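Local coordinates for molybdopterin molybdotransferase (Pyrococcus horikoshii, PDB 1UZ5), which probably inserts molybdenum from molybdate into adenylyl-molybdopterin, releasing AMP, in a magnesium-dependent step of molybdenum cofactor synthesis, at residues 346-351 against 379-384; 351-356 against 374-379. All coordinates share one frame; numbering follows the deposited sequence.

Contact 1: 346-351 against 379-384; sequences RRQFLP and VEIPET. With SO4 (sulfate ion), chain E.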
ATOM      1  N   ARG A 346      18.279 -27.682  12.105  1.00 78.57           N
ATOM      2  CA  ARG A 346      17.072 -27.353  11.356  1.00 78.90           C
ATOM      3  C   ARG A 346      17.019 -25.864  11.018  1.00 74.96           C
ATOM      4  O   ARG A 346      17.626 -25.039  11.701  1.00 74.78           O
ATOM      5  CB  ARG A 346      15.830 -27.748  12.162  1.00 81.18           C
ATOM      6  CG  ARG A 346      14.509 -27.474  11.457  1.00 84.60           C
ATOM      7  CD  ARG A 346      13.326 -27.996  12.264  1.00 88.43           C
ATOM      8  NE  ARG A 346      13.269 -27.409  13.601  1.00 92.65           N
ATOM      9  CZ  ARG A 346      12.327 -27.677  14.499  1.00 89.81           C
ATOM     10  NH1 ARG A 346      11.351 -28.528  14.208  1.00 89.49           N
ATOM     11  NH2 ARG A 346      12.358 -27.095  15.690  1.00 87.40           N
ATOM     12  N   ARG A 347      16.295 -25.531   9.954  1.00 67.99           N
ATOM     13  CA  ARG A 347      16.148 -24.147   9.517  1.00 64.67           C
ATOM     14  C   ARG A 347      15.219 -23.435  10.495  1.00 61.15           C
ATOM     15  O   ARG A 347      14.063 -23.828  10.648  1.00 60.75           O
ATOM     16  CB  ARG A 347      15.549 -24.116   8.109  1.00 62.21           C
ATOM     17  CG  ARG A 347      15.583 -22.762   7.429  1.00 64.05           C
ATOM     18  CD  ARG A 347      14.970 -22.852   6.040  1.00 74.00           C
ATOM     19  NE  ARG A 347      15.243 -21.664   5.237  1.00 86.49           N
ATOM     20  CZ  ARG A 347      16.457 -21.286   4.849  1.00 94.54           C
ATOM     21  NH1 ARG A 347      17.520 -22.005   5.187  1.00 98.62           N
ATOM     22  NH2 ARG A 347      16.611 -20.190   4.118  1.00 97.69           N
ATOM     23  N   GLN A 348      15.714 -22.393  11.158  1.00 59.62           N
ATOM     24  CA  GLN A 348      14.885 -21.678  12.123  1.00 62.94           C
ATOM     25  C   GLN A 348      14.801 -20.174  11.912  1.00 57.57           C
ATOM     26  O   GLN A 348      15.713 -19.555  11.368  1.00 54.87           O
ATOM     27  CB  GLN A 348      15.377 -21.944  13.546  1.00 68.57           C
ATOM     28  CG  GLN A 348      16.713 -21.311  13.869  1.00 78.77           C
ATOM     29  CD  GLN A 348      17.041 -21.389  15.345  1.00 86.87           C
ATOM     30  OE1 GLN A 348      17.108 -22.475  15.922  1.00 93.47           O
ATOM     31  NE2 GLN A 348      17.251 -20.232  15.967  1.00 85.44           N
ATOM     32  N   PHE A 349      13.690 -19.598  12.359  1.00 56.39           N
ATOM     33  CA  PHE A 349      13.460 -18.163  12.252  1.00 52.93           C
ATOM     34  C   PHE A 349      13.375 -17.575  13.654  1.00 49.14           C
ATOM     35  O   PHE A 349      12.435 -17.842  14.401  1.00 53.41           O
ATOM     36  CB  PHE A 349      12.170 -17.889  11.478  1.00 43.56           C
ATOM     37  CG  PHE A 349      12.193 -18.409  10.075  1.00 43.13           C
ATOM     38  CD1 PHE A 349      12.044 -19.770   9.821  1.00 48.49           C
ATOM     39  CD2 PHE A 349      12.394 -17.545   9.004  1.00 49.33           C
ATOM     40  CE1 PHE A 349      12.097 -20.263   8.519  1.00 49.77           C
ATOM     41  CE2 PHE A 349      12.449 -18.028   7.697  1.00 54.13           C
ATOM     42  CZ  PHE A 349      12.299 -19.390   7.454  1.00 56.68           C
ATOM     43  N   LEU A 350      14.375 -16.772  13.998  1.00 48.38           N
ATOM     44  CA  LEU A 350      14.472 -16.152  15.309  1.00 43.40           C
ATOM     45  C   LEU A 350      13.774 -14.802  15.434  1.00 47.41           C
ATOM     46  O   LEU A 350      14.107 -13.850  14.725  1.00 39.34           O
ATOM     47  CB  LEU A 350      15.947 -15.981  15.678  1.00 47.69           C
ATOM     48  CG  LEU A 350      16.259 -15.196  16.952  1.00 51.79           C
ATOM     49  CD1 LEU A 350      15.770 -15.976  18.157  1.00 57.79           C
ATOM     50  CD2 LEU A 350      17.755 -14.943  17.053  1.00 57.47           C
ATOM     51  N   PRO A 351      12.789 -14.702  16.339  1.00 43.80           N
ATOM     52  CA  PRO A 351      12.076 -13.438  16.531  1.00 44.35           C
ATOM     53  C   PRO A 351      13.053 -12.450  17.157  1.00 43.51           C
ATOM     54  O   PRO A 351      13.790 -12.807  18.076  1.00 50.44           O
ATOM     55  CB  PRO A 351      10.957 -13.814  17.498  1.00 42.93           C
ATOM     56  CG  PRO A 351      10.717 -15.260  17.199  1.00 51.98           C
ATOM     57  CD  PRO A 351      12.119 -15.792  17.069  1.00 47.33           C
ATOM     58  N   VAL A 379      14.789 -13.169  12.029  1.00 48.07           N
ATOM     59  CA  VAL A 379      16.031 -13.400  11.308  1.00 51.76           C
ATOM     60  C   VAL A 379      16.060 -14.888  10.975  1.00 55.59           C
ATOM     61  O   VAL A 379      15.886 -15.729  11.856  1.00 54.17           O
ATOM     62  CB  VAL A 379      17.254 -13.054  12.174  1.00 51.84           C
ATOM     63  CG1 VAL A 379      18.528 -13.419  11.438  1.00 59.42           C
ATOM     64  CG2 VAL A 379      17.248 -11.572  12.511  1.00 48.68           C
ATOM     65  N   GLU A 380      16.264 -15.210   9.702  1.00 57.98           N
ATOM     66  CA  GLU A 380      16.297 -16.600   9.252  1.00 67.19           C
ATOM     67  C   GLU A 380      17.699 -17.196   9.336  1.00 69.27           C
ATOM     68  O   GLU A 380      18.642 -16.681   8.732  1.00 71.48           O
ATOM     69  CB  GLU A 380      15.782 -16.687   7.812  1.00 68.66           C
ATOM     70  CG  GLU A 380      15.951 -18.034   7.131  1.00 76.67           C
ATOM     71  CD  GLU A 380      15.551 -17.990   5.664  1.00 89.48           C
ATOM     72  OE1 GLU A 380      16.126 -17.181   4.905  1.00 91.08           O
ATOM     73  OE2 GLU A 380      14.662 -18.771   5.268  1.00 97.90           O
ATOM     74  N   ILE A 381      17.826 -18.278  10.102  1.00 67.40           N
ATOM     75  CA  ILE A 381      19.101 -18.973  10.289  1.00 68.52           C
ATOM     76  C   ILE A 381      19.049 -20.291   9.522  1.00 72.35           C
ATOM     77  O   ILE A 381      18.277 -21.184   9.867  1.00 74.22           O
ATOM     78  CB  ILE A 381      19.342 -19.268  11.764  1.00 65.33           C
ATOM     79  CG1 ILE A 381      18.997 -18.025  12.596  1.00 64.27           C
ATOM     80  CG2 ILE A 381      20.794 -19.665  11.975  1.00 65.22           C
ATOM     81  CD1 ILE A 381      19.205 -18.205  14.083  1.00 61.59           C
ATOM     82  N   PRO A 382      19.895 -20.434   8.486  1.00 74.94           N
ATOM     83  CA  PRO A 382      20.008 -21.603   7.603  1.00 77.28           C
ATOM     84  C   PRO A 382      19.904 -22.977   8.250  1.00 78.20           C
ATOM     85  O   PRO A 382      20.323 -23.179   9.391  1.00 72.25           O
ATOM     86  CB  PRO A 382      21.348 -21.382   6.907  1.00 75.98           C
ATOM     87  CG  PRO A 382      21.411 -19.879   6.814  1.00 74.56           C
ATOM     88  CD  PRO A 382      20.980 -19.479   8.203  1.00 76.23           C
ATOM     89  N   GLU A 383      19.355 -23.926   7.494  1.00 81.61           N
ATOM     90  CA  GLU A 383      19.165 -25.292   7.980  1.00 85.95           C
ATOM     91  C   GLU A 383      20.467 -25.868   8.516  1.00 87.27           C
ATOM     92  O   GLU A 383      20.455 -26.847   9.267  1.00 86.86           O
ATOM     93  CB  GLU A 383      18.658 -26.226   6.870  1.00 83.76           C
ATOM     94  CG  GLU A 383      18.037 -25.559   5.641  1.00 82.66           C
ATOM     95  CD  GLU A 383      19.071 -24.974   4.691  1.00 84.50           C
ATOM     96  OE1 GLU A 383      19.594 -23.860   4.947  1.00 79.11           O
ATOM     97  OE2 GLU A 383      19.375 -25.642   3.671  1.00 88.08           O
ATOM     98  N   THR A 384      21.588 -25.272   8.117  1.00 88.52           N
ATOM     99  CA  THR A 384      22.884 -25.758   8.561  1.00 88.54           C
ATOM    100  C   THR A 384      22.946 -25.693  10.083  1.00 90.77           C
ATOM    101  O   THR A 384      22.819 -26.722  10.751  1.00 94.13           O
ATOM    102  CB  THR A 384      24.057 -24.932   7.959  1.00 83.63           C
ATOM    103  OG1 THR A 384      24.236 -23.725   8.705  1.00 83.55           O
ATOM    104  CG2 THR A 384      23.778 -24.572   6.499  1.00 81.80           C
TER
HETATM  105  S   SO4 E1406       8.395 -26.211  16.372  1.00 89.80           S
HETATM  106  O1  SO4 E1406       9.483 -27.317  16.856  1.00 89.62           O
HETATM  107  O2  SO4 E1406       7.138 -26.927  16.314  1.00 88.30           O
HETATM  108  O3  SO4 E1406       8.370 -25.208  17.206  1.00 92.26           O
HETATM  109  O4  SO4 E1406       8.827 -25.904  15.035  1.00 93.97           O
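An antiparallel strand pair of the MoeA C-terminal region pairs 348-350 with 379-381. Q348 and I381 form a hydrogen-bonded pair, bonded both ways: Q348 N to I381 O at 3.1 Å and I381 N to Q348 O at 2.8 Å. L350 and V379 form the next such pair, and F349 and E380 sit between them as a non-hydrogen-bonded pair. On the Q348 and L350 face, the I381 side chain runs beside that of Q348, with I381 CD1 3.4 Å from Q348 NE2. On the other face, F349 and E380 lie alongside each other. E380 CG reaches 3.5 Å from F349 CE2. R347 extends CG anti to its backbone N (chi1 -169°), which carries its guanidinium between two carboxylates. R347 NH1 meets E383 OE1 at 2.8 Å, at the guanidinium edge, with the two planes 75° apart. R347 also forms a salt bridge with E380, though the place of R347 NH2 is less certain. R346 holds a sulfate ion, probably from crystallisation, with NH2 3.1 Å from sulfate O1. The F349 ring packs on T309 and L313 of helix 304-322, while V379 meets strand 391-398.

Contact 2: 351-356 against 374-379; sequences PVKLEG and DADGFV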
ATOM      1  N   PRO A 351      12.789 -14.702  16.339  1.00 43.80           N
ATOM      2  CA  PRO A 351      12.076 -13.438  16.531  1.00 44.35           C
ATOM      3  C   PRO A 351      13.053 -12.450  17.157  1.00 43.51           C
ATOM      4  O   PRO A 351      13.790 -12.807  18.076  1.00 50.44           O
ATOM      5  CB  PRO A 351      10.957 -13.814  17.498  1.00 42.93           C
ATOM      6  CG  PRO A 351      10.717 -15.260  17.199  1.00 51.98           C
ATOM      7  CD  PRO A 351      12.119 -15.792  17.069  1.00 47.33           C
ATOM      8  N   VAL A 352      13.069 -11.218  16.665  1.00 42.48           N
ATOM      9  CA  VAL A 352      13.974 -10.219  17.215  1.00 40.72           C
ATOM     10  C   VAL A 352      13.283  -8.888  17.450  1.00 46.30           C
ATOM     11  O   VAL A 352      12.230  -8.604  16.875  1.00 42.10           O
ATOM     12  CB  VAL A 352      15.178  -9.960  16.280  1.00 45.07           C
ATOM     13  CG1 VAL A 352      15.890 -11.263  15.973  1.00 49.23           C
ATOM     14  CG2 VAL A 352      14.707  -9.287  14.997  1.00 40.63           C
ATOM     15  N   LYS A 353      13.888  -8.079  18.313  1.00 45.18           N
ATOM     16  CA  LYS A 353      13.381  -6.754  18.620  1.00 42.87           C
ATOM     17  C   LYS A 353      14.390  -5.776  18.035  1.00 46.96           C
ATOM     18  O   LYS A 353      15.593  -5.918  18.248  1.00 44.27           O
ATOM     19  CB  LYS A 353      13.291  -6.542  20.132  1.00 48.15           C
ATOM     20  CG  LYS A 353      12.745  -5.172  20.510  1.00 51.58           C
ATOM     21  CD  LYS A 353      12.845  -4.911  22.001  1.00 53.82           C
ATOM     22  CE  LYS A 353      12.240  -3.561  22.343  1.00 63.11           C
ATOM     23  NZ  LYS A 353      12.823  -2.473  21.507  1.00 69.69           N
ATOM     24  N   LEU A 354      13.906  -4.793  17.288  1.00 42.53           N
ATOM     25  CA  LEU A 354      14.797  -3.815  16.693  1.00 49.38           C
ATOM     26  C   LEU A 354      14.913  -2.593  17.584  1.00 58.50           C
ATOM     27  O   LEU A 354      13.941  -1.869  17.791  1.00 64.64           O
ATOM     28  CB  LEU A 354      14.290  -3.409  15.310  1.00 47.94           C
ATOM     29  CG  LEU A 354      14.249  -4.534  14.275  1.00 47.60           C
ATOM     30  CD1 LEU A 354      13.703  -4.003  12.963  1.00 58.89           C
ATOM     31  CD2 LEU A 354      15.644  -5.104  14.082  1.00 55.95           C
ATOM     32  N   GLU A 355      16.108  -2.382  18.125  1.00 64.47           N
ATOM     33  CA  GLU A 355      16.373  -1.244  18.994  1.00 71.00           C
ATOM     34  C   GLU A 355      17.354  -0.308  18.304  1.00 74.32           C
ATOM     35  O   GLU A 355      18.414   0.009  18.840  1.00 79.66           O
ATOM     36  CB  GLU A 355      16.952  -1.723  20.325  1.00 66.68           C
ATOM     37  CG  GLU A 355      15.936  -2.394  21.225  1.00 77.61           C
ATOM     38  CD  GLU A 355      16.559  -2.970  22.479  1.00 82.50           C
ATOM     39  OE1 GLU A 355      17.307  -2.239  23.161  1.00 84.97           O
ATOM     40  OE2 GLU A 355      16.296  -4.151  22.784  1.00 85.02           O
ATOM     41  N   GLY A 356      16.983   0.133  17.108  1.00 77.53           N
ATOM     42  CA  GLY A 356      17.838   1.019  16.343  1.00 78.48           C
ATOM     43  C   GLY A 356      18.389   0.278  15.143  1.00 80.71           C
ATOM     44  O   GLY A 356      17.655  -0.023  14.202  1.00 81.59           O
ATOM     45  N   ASP A 374       7.276  -7.491  21.857  1.00 31.04           N
ATOM     46  CA  ASP A 374       8.643  -7.114  21.482  1.00 37.89           C
ATOM     47  C   ASP A 374       9.120  -7.520  20.086  1.00 37.12           C
ATOM     48  O   ASP A 374      10.059  -6.925  19.556  1.00 38.44           O
ATOM     49  CB  ASP A 374       9.646  -7.673  22.501  1.00 37.26           C
ATOM     50  CG  ASP A 374       9.398  -7.168  23.905  1.00 47.81           C
ATOM     51  OD1 ASP A 374       8.909  -6.028  24.058  1.00 54.48           O
ATOM     52  OD2 ASP A 374       9.707  -7.909  24.859  1.00 53.23           O
ATOM     53  N   ALA A 375       8.494  -8.530  19.494  1.00 34.54           N
ATOM     54  CA  ALA A 375       8.905  -9.004  18.176  1.00 34.77           C
ATOM     55  C   ALA A 375       8.627  -8.028  17.030  1.00 37.24           C
ATOM     56  O   ALA A 375       7.483  -7.827  16.636  1.00 38.46           O
ATOM     57  CB  ALA A 375       8.247 -10.348  17.887  1.00 34.73           C
ATOM     58  N   ASP A 376       9.685  -7.435  16.487  1.00 35.00           N
ATOM     59  CA  ASP A 376       9.542  -6.495  15.382  1.00 35.68           C
ATOM     60  C   ASP A 376       9.702  -7.206  14.049  1.00 35.13           C
ATOM     61  O   ASP A 376       9.266  -6.712  13.009  1.00 39.33           O
ATOM     62  CB  ASP A 376      10.573  -5.377  15.502  1.00 37.56           C
ATOM     63  CG  ASP A 376      10.362  -4.534  16.736  1.00 47.30           C
ATOM     64  OD1 ASP A 376       9.207  -4.120  16.972  1.00 49.56           O
ATOM     65  OD2 ASP A 376      11.344  -4.281  17.465  1.00 50.57           O
ATOM     66  N   GLY A 377      10.330  -8.375  14.094  1.00 38.58           N
ATOM     67  CA  GLY A 377      10.545  -9.157  12.893  1.00 41.54           C
ATOM     68  C   GLY A 377      11.324 -10.415  13.217  1.00 45.50           C
ATOM     69  O   GLY A 377      11.483 -10.775  14.384  1.00 45.81           O
ATOM     70  N   PHE A 378      11.817 -11.096  12.191  1.00 41.83           N
ATOM     71  CA  PHE A 378      12.579 -12.310  12.425  1.00 44.10           C
ATOM     72  C   PHE A 378      13.813 -12.410  11.547  1.00 49.12           C
ATOM     73  O   PHE A 378      13.884 -11.809  10.472  1.00 45.66           O
ATOM     74  CB  PHE A 378      11.691 -13.545  12.217  1.00 38.86           C
ATOM     75  CG  PHE A 378      11.151 -13.687  10.819  1.00 43.30           C
ATOM     76  CD1 PHE A 378      11.985 -14.050   9.764  1.00 48.80           C
ATOM     77  CD2 PHE A 378       9.801 -13.470  10.559  1.00 47.90           C
ATOM     78  CE1 PHE A 378      11.481 -14.194   8.470  1.00 39.34           C
ATOM     79  CE2 PHE A 378       9.290 -13.612   9.273  1.00 42.24           C
ATOM     80  CZ  PHE A 378      10.132 -13.975   8.227  1.00 40.96           C
ATOM     81  N   VAL A 379      14.789 -13.169  12.029  1.00 48.07           N
ATOM     82  CA  VAL A 379      16.031 -13.400  11.308  1.00 51.76           C
ATOM     83  C   VAL A 379      16.060 -14.888  10.975  1.00 55.59           C
ATOM     84  O   VAL A 379      15.886 -15.729  11.856  1.00 54.17           O
ATOM     85  CB  VAL A 379      17.254 -13.054  12.174  1.00 51.84           C
ATOM     86  CG1 VAL A 379      18.528 -13.419  11.438  1.00 59.42           C
ATOM     87  CG2 VAL A 379      17.248 -11.572  12.511  1.00 48.68           C
TER
HETATM   88  O   HOH W   1      11.163  -1.920  18.702  1.00 54.15           O
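D376 turns its CG beside its own backbone N (chi1 -64°), and this brings OD2 to the backbone of L354. D376 OD2 accepts from L354 N at 2.6 Å through its anti lone pair. The K353 side chain starts anti to its backbone N (chi1 -179°) and runs alongside D376, with K353 CG 3.5 Å from D376 OD2. K353 CB also lies 3.3 Å from D374 O. A water accepts a weak bond from K353 NZ and donates to L354 O and D376 OD2. The backbones form a classic beta bulge: D376 and G377 both face V352. V352 O takes D376 N at 2.8 Å and, more weakly, G377 N at 3.4 Å. V352 N returns a nearly straight bond to G377 O at 2.8 Å. V352 CG1 meets V379 CG2 at 3.7 Å, the two side chains crossing at about a right angle. F378 packs against helix 304-322. The carboxylate of D376, itself a bulge residue, thus takes the L354 N-H, as a backbone acceptor might. Two bonds grip its OD2, one from L354 N and one from water. K353 NZ is 4.7 Å from D376 OD2, so its charge may modestly favour the carboxylate through space; the water link is weak on the K353 side.

Overall arrangement
Contacts 1 and 2 are successive parts of one antiparallel pairing between strands 347-354 and 377-381. Their centres are about 14 Å apart, and they share P351 and V379. Contact 2 lies nearer the connection between the strands, which includes strand 358-361 and helix 368-374. The F349 and F378 rings join the two contacts edge-to-face, with F349 CD2 3.5 Å from F378 CE1. Both rings also touch helix 304-322. The short segments pair at 154° in contact 1 but at 119° in contact 2, where the bulge lies. The sulfate is bound at the R346 end of contact 1, where K285 N also holds it.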